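Local coordinates for protein Poly(A) ribonuclease pop2 (Schizosaccharomyces pombe, PDB 2P51) that removes mRNA poly(A) tails as a metal-dependent 3'-exoribonuclease, the catalytic deadenylase subunit of the CCR4-NOT complex, at residues P55-R60 with R77-S82; E143-A148 with M180-L185. One frame throughout, in Å; residues are numbered along the deposited sequence.

Contact 1: residues P55-R60 with R77-S82; sequences PGVVAR and RANVDS
Val57 and Asn79 bring their backbones nearest, CA to CA at 6.0 Å, where the irregular loop 55-60 passes helix 69-82. What spans that gap is one carboxamide. Asn79 points from the helix to the loop, and its amide group works at both ends. The oxygen OD1 takes two consecutive backbone N-H groups: Val58 N lies 2.9 Å from Asn79 OD1 and comes in above the carbonyl plane, 36° out of it, while Ala59 N, longer at 3.3 Å from the same OD1, lies in the plane on a lone pair. The nitrogen end gives an almost straight bond, Asn79 ND2 to Ala59 O at 2.8 Å with an N-H...O angle of 173°, and the acceptor lies in the amide plane. Ala59 is thus held by both its N-H and its C=O, as a neighbouring strand would hold it, although a side chain supplies both partners. The loop belongs to the DEDD nuclease fold, running from strand 47-53, which carries the metal ligands Asp51 and Glu53, to helix 69-82. With CG anti to its carbonyl carbon (chi1 -73°), Asn79 also keeps ND2 on Thr75 O, one turn back, so three backbone groups and a fourth within the helix fix the rotation of the amide. Val57 CG1 comes over the face of the amide, 3.6 Å from Asn79 ND2, while Val58 CG2 sits beyond the oxygen, 3.6 Å from Asn79 OD1. A leucine in place of Asn79 would probably leave the N-H groups of Val58 and Ala59 and the carbonyl of Ala59 without these partners. Val57 also touches Tyr171 of helix 170-181, and its side chain is about 11 Å from that of the metal ligand Asp172.

Contact 2: residues E143-A148 with M180-L185; sequences EPADFA and MTQIPL
Gln182, Ala148 and Met180 carry most of this contact, in which the first turns of helix 144-152 meet the end of helix 170-181 without a hydrogen bond between them. Ala148 makes the tightest approach of the backbones, its CA 4.7 Å from that of Met180. Its methyl group points at the other helix and settles on the main chain of Met180: Ala148 CB is 3.7 Å from Met180 CA. Such a small side chain lets the two backbones come this near. CB of Met180 points away from 143-148, and of its side chain CG makes the contact, 4.3 Å from Ala148 CB; farther out, Met180 packs on Leu151, Ile152, Tyr199 and Phe200. Gln182 is the first residue to leave the helix, with positive phi (56°), and there its side chain starts toward the first turn of helix 144-152. A bend at chi2 (-69°) curls the chain back and lays the flat face of the amide over Ala145. Gln182 NE2 stands 3.7 Å from Ala145 CA, and the methyl group of Ala145 is 3.9 Å from Gln182 CD. These are van der Waals contacts; the hydrogen bond of NE2 goes back to Ala179 O, in the last turn of helix 170-181, and holds the amide in position. Phe147 sends its ring to Phe108, in strand 105-109, and to Phe110, which it meets edge-to-face, and Pro144 rests on Ile85. Beyond Gln182 the chain runs on to Leu185, whose side chain touches both helix 69-82 and helix 189-199. This is helix-helix packing of the DEDD nuclease fold: helix 144-152 precedes strand 163-166, and helix 170-181 follows that strand, with the metal ligand Asp172 near its start.

Overall arrangement
Both contacts are partly buried and lie toward the outside of the chain, their centres 16 Å apart, but they work by different chemistry. Contact 1 ties a loop to a helix through hydrogen bonds of one buried asparagine, with exposed residues on the loop side. Contact 2 packs the start of one helix against the end of another and the residue after it, by van der Waals contact of alanines with a methionine and a glutamine amide; Ala148 and Met180 are buried, Gln182 exposed. They share no segment, yet they meet where helix 69-82 faces the chain after helix 170-181: Leu185 N lies 2.8 Å from Asp81 OD1, a probable hydrogen bond, and Leu185 CD1 packs against Val80 CG1 at 3.9 Å.

Contact 1: residues P55-R60 with R77-S82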
ATOM      1  N   PRO A  55     -12.077   2.301  -4.033  1.00 14.30           N
ATOM      2  CA  PRO A  55     -13.075   3.246  -4.594  1.00 17.39           C
ATOM      3  C   PRO A  55     -13.481   4.381  -3.673  1.00 16.10           C
ATOM      4  O   PRO A  55     -14.652   4.789  -3.615  1.00 16.94           O
ATOM      5  CB  PRO A  55     -14.256   2.336  -4.935  1.00 22.03           C
ATOM      6  CG  PRO A  55     -14.117   1.094  -4.169  1.00 19.26           C
ATOM      7  CD  PRO A  55     -12.717   1.030  -3.597  1.00 17.14           C
ATOM      8  N   GLY A  56     -12.497   4.928  -2.957  1.00 13.80           N
ATOM      9  CA  GLY A  56     -12.735   6.146  -2.207  1.00 15.86           C
ATOM     10  C   GLY A  56     -13.437   5.922  -0.879  1.00 15.40           C
ATOM     11  O   GLY A  56     -13.359   4.821  -0.325  1.00 17.71           O
ATOM     12  N   VAL A  57     -14.043   6.962  -0.366  1.00 15.07           N
ATOM     13  CA  VAL A  57     -14.862   6.985   0.836  1.00 14.90           C
ATOM     14  C   VAL A  57     -16.301   7.327   0.428  1.00 16.05           C
ATOM     15  O   VAL A  57     -16.516   8.363  -0.262  1.00 17.78           O
ATOM     16  CB  VAL A  57     -14.324   8.039   1.814  1.00 16.38           C
ATOM     17  CG1 VAL A  57     -15.227   8.269   3.030  1.00 17.58           C
ATOM     18  CG2 VAL A  57     -12.928   7.561   2.238  1.00 17.99           C
ATOM     19  N   VAL A  58     -17.266   6.524   0.844  1.00 17.65           N
ATOM     20  CA  VAL A  58     -18.647   6.823   0.443  1.00 20.67           C
ATOM     21  C   VAL A  58     -19.430   7.357   1.632  1.00 24.25           C
ATOM     22  O   VAL A  58     -20.453   8.004   1.489  1.00 30.37           O
ATOM     23  CB  VAL A  58     -19.398   5.622  -0.137  1.00 23.90           C
ATOM     24  CG1 VAL A  58     -18.661   5.130  -1.384  1.00 23.40           C
ATOM     25  CG2 VAL A  58     -19.569   4.505   0.887  1.00 23.67           C
ATOM     26  N   ALA A  59     -18.954   7.089   2.848  1.00 28.83           N
ATOM     27  CA  ALA A  59     -19.684   7.653   3.963  1.00 29.62           C
ATOM     28  C   ALA A  59     -18.837   7.945   5.188  1.00 28.19           C
ATOM     29  O   ALA A  59     -17.755   7.405   5.397  1.00 26.89           O
ATOM     30  CB  ALA A  59     -20.810   6.696   4.362  1.00 42.22           C
ATOM     31  N   ARG A  60     -19.422   8.821   6.012  1.00 27.14           N
ATOM     32  CA  ARG A  60     -18.875   9.160   7.300  1.00 27.89           C
ATOM     33  C   ARG A  60     -19.792   8.602   8.384  1.00 26.15           C
ATOM     34  O   ARG A  60     -21.008   8.832   8.289  1.00 34.94           O
ATOM     35  CB  ARG A  60     -18.798  10.693   7.416  1.00 29.51           C
ATOM     36  CG  ARG A  60     -17.746  11.299   6.484  1.00 32.03           C
ATOM     37  CD  ARG A  60     -16.413  11.310   7.213  1.00 30.36           C
ATOM     38  NE  ARG A  60     -15.521  12.107   6.354  1.00 29.59           N
ATOM     39  CZ  ARG A  60     -14.213  12.056   6.499  1.00 36.21           C
ATOM     40  NH1 ARG A  60     -13.667  11.281   7.432  1.00 35.38           N
ATOM     41  NH2 ARG A  60     -13.417  12.773   5.717  1.00 48.30           N
ATOM     42  N   ARG A  77     -12.754   2.032   9.022  1.00 18.40           N
ATOM     43  CA  ARG A  77     -13.331   0.704   9.216  1.00 20.46           C
ATOM     44  C   ARG A  77     -14.613   0.558   8.425  1.00 21.61           C
ATOM     45  O   ARG A  77     -14.886  -0.429   7.750  1.00 21.05           O
ATOM     46  CB  ARG A  77     -13.561   0.552  10.726  1.00 21.19           C
ATOM     47  CG  ARG A  77     -14.199  -0.730  11.217  1.00 28.00           C
ATOM     48  CD  ARG A  77     -14.624  -0.542  12.688  1.00 35.27           C
ATOM     49  NE  ARG A  77     -15.596  -1.565  13.008  1.00 35.26           N
ATOM     50  CZ  ARG A  77     -16.616  -1.492  13.837  1.00 34.43           C
ATOM     51  NH1 ARG A  77     -16.846  -0.357  14.500  1.00 32.25           N
ATOM     52  NH2 ARG A  77     -17.372  -2.568  13.978  1.00 36.94           N
ATOM     53  N   ALA A  78     -15.489   1.558   8.491  1.00 19.81           N
ATOM     54  CA  ALA A  78     -16.771   1.520   7.797  1.00 22.91           C
ATOM     55  C   ALA A  78     -16.539   1.379   6.308  1.00 19.78           C
ATOM     56  O   ALA A  78     -17.228   0.619   5.625  1.00 27.71           O
ATOM     57  CB  ALA A  78     -17.595   2.770   8.109  1.00 25.42           C
ATOM     58  N   ASN A  79     -15.601   2.136   5.764  1.00 17.95           N
ATOM     59  CA  ASN A  79     -15.440   2.130   4.295  1.00 16.94           C
ATOM     60  C   ASN A  79     -14.610   0.957   3.805  1.00 15.24           C
ATOM     61  O   ASN A  79     -14.978   0.326   2.803  1.00 18.71           O
ATOM     62  CB  ASN A  79     -14.831   3.481   3.825  1.00 17.54           C
ATOM     63  CG  ASN A  79     -15.893   4.575   3.932  1.00 18.16           C
ATOM     64  OD1 ASN A  79     -16.670   4.736   2.996  1.00 18.95           O
ATOM     65  ND2 ASN A  79     -15.960   5.311   5.031  1.00 20.12           N
ATOM     66  N   VAL A  80     -13.512   0.650   4.507  1.00 14.88           N
ATOM     67  CA  VAL A  80     -12.670  -0.465   4.045  1.00 14.61           C
ATOM     68  C   VAL A  80     -13.452  -1.752   4.127  1.00 14.71           C
ATOM     69  O   VAL A  80     -13.340  -2.602   3.220  1.00 17.02           O
ATOM     70  CB  VAL A  80     -11.356  -0.550   4.841  1.00 14.21           C
ATOM     71  CG1 VAL A  80     -10.596  -1.796   4.443  1.00 16.30           C
ATOM     72  CG2 VAL A  80     -10.469   0.674   4.613  1.00 15.27           C
ATOM     73  N   ASP A  81     -14.242  -1.925   5.192  1.00 15.26           N
ATOM     74  CA  ASP A  81     -14.996  -3.184   5.267  1.00 15.49           C
ATOM     75  C   ASP A  81     -15.961  -3.338   4.074  1.00 16.04           C
ATOM     76  O   ASP A  81     -16.208  -4.476   3.689  1.00 19.92           O
ATOM     77  CB  ASP A  81     -15.868  -3.245   6.510  1.00 17.72           C
ATOM     78  CG  ASP A  81     -15.176  -3.709   7.770  1.00 18.14           C
ATOM     79  OD1 ASP A  81     -14.026  -4.187   7.759  1.00 19.37           O
ATOM     80  OD2 ASP A  81     -15.851  -3.583   8.827  1.00 20.25           O
ATOM     81  N   SER A  82     -16.490  -2.209   3.566  1.00 17.34           N
ATOM     82  CA  SER A  82     -17.583  -2.244   2.621  1.00 17.04           C
ATOM     83  C   SER A  82     -17.235  -2.135   1.143  1.00 16.23           C
ATOM     84  O   SER A  82     -18.020  -2.540   0.283  1.00 23.11           O
ATOM     85  CB  SER A  82     -18.553  -1.074   2.956  1.00 26.87           C
ATOM     86  OG  SER A  82     -19.310  -1.551   4.081  1.00 37.08           O
TER

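Contact 2: residues E143-A148 with M180-L185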
ATOM      1  N   GLU A 143      -8.922 -12.529  -7.233  1.00 19.29           N
ATOM      2  CA  GLU A 143      -9.715 -12.584  -6.009  1.00 21.50           C
ATOM      3  C   GLU A 143      -8.833 -12.278  -4.805  1.00 20.16           C
ATOM      4  O   GLU A 143      -7.801 -12.973  -4.668  1.00 21.22           O
ATOM      5  CB  GLU A 143     -10.318 -13.977  -5.796  1.00 24.32           C
ATOM      6  CG  GLU A 143     -11.502 -14.231  -6.724  1.00 27.99           C
ATOM      7  CD  GLU A 143     -12.700 -13.369  -6.348  1.00 34.35           C
ATOM      8  OE1 GLU A 143     -12.796 -12.790  -5.237  1.00 33.71           O
ATOM      9  OE2 GLU A 143     -13.583 -13.273  -7.226  1.00 43.61           O
ATOM     10  N   PRO A 144      -9.185 -11.282  -3.986  1.00 21.31           N
ATOM     11  CA  PRO A 144      -8.327 -10.966  -2.832  1.00 20.98           C
ATOM     12  C   PRO A 144      -7.924 -12.159  -2.005  1.00 22.28           C
ATOM     13  O   PRO A 144      -6.826 -12.223  -1.458  1.00 26.06           O
ATOM     14  CB  PRO A 144      -9.249 -10.047  -1.987  1.00 24.27           C
ATOM     15  CG  PRO A 144      -9.936  -9.265  -3.099  1.00 23.38           C
ATOM     16  CD  PRO A 144     -10.331 -10.347  -4.083  1.00 20.18           C
ATOM     17  N   ALA A 145      -8.819 -13.123  -1.864  1.00 22.64           N
ATOM     18  CA  ALA A 145      -8.548 -14.292  -1.064  1.00 25.97           C
ATOM     19  C   ALA A 145      -7.428 -15.141  -1.628  1.00 25.21           C
ATOM     20  O   ALA A 145      -6.584 -15.686  -0.897  1.00 26.43           O
ATOM     21  CB  ALA A 145      -9.863 -15.093  -0.967  1.00 28.11           C
ATOM     22  N   ASP A 146      -7.391 -15.295  -2.950  1.00 23.34           N
ATOM     23  CA  ASP A 146      -6.312 -16.041  -3.620  1.00 21.35           C
ATOM     24  C   ASP A 146      -4.977 -15.340  -3.387  1.00 18.91           C
ATOM     25  O   ASP A 146      -3.948 -15.951  -3.108  1.00 21.32           O
ATOM     26  CB  ASP A 146      -6.626 -16.163  -5.100  1.00 23.65           C
ATOM     27  CG  ASP A 146      -7.807 -17.060  -5.420  1.00 26.94           C
ATOM     28  OD1 ASP A 146      -8.244 -17.875  -4.557  1.00 32.43           O
ATOM     29  OD2 ASP A 146      -8.296 -16.952  -6.574  1.00 25.55           O
ATOM     30  N   PHE A 147      -4.990 -14.022  -3.522  1.00 17.35           N
ATOM     31  CA  PHE A 147      -3.776 -13.243  -3.262  1.00 17.78           C
ATOM     32  C   PHE A 147      -3.345 -13.391  -1.843  1.00 18.39           C
ATOM     33  O   PHE A 147      -2.168 -13.555  -1.507  1.00 19.90           O
ATOM     34  CB  PHE A 147      -4.119 -11.769  -3.540  1.00 18.31           C
ATOM     35  CG  PHE A 147      -3.026 -10.796  -3.120  1.00 18.01           C
ATOM     36  CD1 PHE A 147      -1.871 -10.643  -3.862  1.00 17.47           C
ATOM     37  CD2 PHE A 147      -3.193 -10.027  -1.966  1.00 19.43           C
ATOM     38  CE1 PHE A 147      -0.927  -9.729  -3.438  1.00 18.13           C
ATOM     39  CE2 PHE A 147      -2.230  -9.126  -1.539  1.00 18.24           C
ATOM     40  CZ  PHE A 147      -1.064  -8.960  -2.275  1.00 17.13           C
ATOM     41  N   ALA A 148      -4.315 -13.322  -0.947  1.00 21.33           N
ATOM     42  CA  ALA A 148      -3.951 -13.345   0.474  1.00 22.65           C
ATOM     43  C   ALA A 148      -3.306 -14.657   0.890  1.00 19.86           C
ATOM     44  O   ALA A 148      -2.308 -14.652   1.634  1.00 18.63           O
ATOM     45  CB  ALA A 148      -5.234 -13.035   1.246  1.00 32.24           C
ATOM     46  N   MET A 180      -5.954 -10.393   3.971  1.00 18.35           N
ATOM     47  CA  MET A 180      -5.400 -11.594   4.605  1.00 17.51           C
ATOM     48  C   MET A 180      -6.367 -12.267   5.565  1.00 18.85           C
ATOM     49  O   MET A 180      -6.293 -13.484   5.710  1.00 20.04           O
ATOM     50  CB  MET A 180      -4.108 -11.204   5.344  1.00 17.13           C
ATOM     51  CG  MET A 180      -2.995 -10.949   4.331  1.00 15.97           C
ATOM     52  SD  MET A 180      -1.416 -10.608   5.152  1.00 18.04           S
ATOM     53  CE  MET A 180      -1.839  -9.137   6.076  1.00 19.93           C
ATOM     54  N   THR A 181      -7.247 -11.507   6.232  1.00 19.73           N
ATOM     55  CA  THR A 181      -8.068 -12.112   7.289  1.00 22.24           C
ATOM     56  C   THR A 181      -9.470 -12.505   6.837  1.00 24.04           C
ATOM     57  O   THR A 181     -10.093 -13.367   7.468  1.00 26.95           O
ATOM     58  CB  THR A 181      -8.217 -11.159   8.499  1.00 21.59           C
ATOM     59  OG1 THR A 181      -8.860  -9.941   8.096  1.00 22.74           O
ATOM     60  CG2 THR A 181      -6.861 -10.752   9.078  1.00 23.66           C
ATOM     61  N   GLN A 182      -9.931 -11.851   5.771  1.00 21.67           N
ATOM     62  CA  GLN A 182     -11.256 -12.073   5.187  1.00 25.25           C
ATOM     63  C   GLN A 182     -12.412 -11.888   6.148  1.00 26.20           C
ATOM     64  O   GLN A 182     -13.440 -12.587   6.028  1.00 29.91           O
ATOM     65  CB  GLN A 182     -11.311 -13.491   4.619  1.00 33.40           C
ATOM     66  CG  GLN A 182     -10.394 -13.690   3.411  1.00 36.54           C
ATOM     67  CD  GLN A 182     -10.855 -12.931   2.179  1.00 41.44           C
ATOM     68  OE1 GLN A 182     -12.020 -13.033   1.765  1.00 49.36           O
ATOM     69  NE2 GLN A 182      -9.921 -12.176   1.595  1.00 34.26           N
ATOM     70  N   ILE A 183     -12.286 -10.954   7.081  1.00 21.75           N
ATOM     71  CA  ILE A 183     -13.363 -10.730   8.029  1.00 24.76           C
ATOM     72  C   ILE A 183     -13.431  -9.232   8.261  1.00 20.51           C
ATOM     73  O   ILE A 183     -12.461  -8.552   7.877  1.00 20.83           O
ATOM     74  CB  ILE A 183     -13.076 -11.408   9.377  1.00 24.24           C
ATOM     75  CG1 ILE A 183     -11.665 -11.065   9.897  1.00 27.42           C
ATOM     76  CG2 ILE A 183     -13.282 -12.916   9.328  1.00 32.18           C
ATOM     77  CD1 ILE A 183     -11.401 -11.646  11.284  1.00 31.72           C
ATOM     78  N   PRO A 184     -14.496  -8.700   8.837  1.00 19.66           N
ATOM     79  CA  PRO A 184     -14.557  -7.282   9.200  1.00 19.99           C
ATOM     80  C   PRO A 184     -13.371  -6.876  10.057  1.00 19.17           C
ATOM     81  O   PRO A 184     -12.826  -7.672  10.845  1.00 22.03           O
ATOM     82  CB  PRO A 184     -15.820  -7.172  10.049  1.00 23.32           C
ATOM     83  CG  PRO A 184     -16.661  -8.336   9.593  1.00 25.62           C
ATOM     84  CD  PRO A 184     -15.727  -9.453   9.185  1.00 24.86           C
ATOM     85  N   LEU A 185     -12.927  -5.632   9.934  1.00 18.92           N
ATOM     86  CA  LEU A 185     -11.801  -5.151  10.741  1.00 19.16           C
ATOM     87  C   LEU A 185     -12.194  -5.082  12.215  1.00 19.99           C
ATOM     88  O   LEU A 185     -13.387  -5.008  12.610  1.00 21.15           O
ATOM     89  CB  LEU A 185     -11.330  -3.783  10.226  1.00 18.84           C
ATOM     90  CG  LEU A 185     -10.753  -3.757   8.812  1.00 17.95           C
ATOM     91  CD1 LEU A 185     -10.754  -2.325   8.283  1.00 19.41           C
ATOM     92  CD2 LEU A 185      -9.353  -4.359   8.812  1.00 17.84           C
TER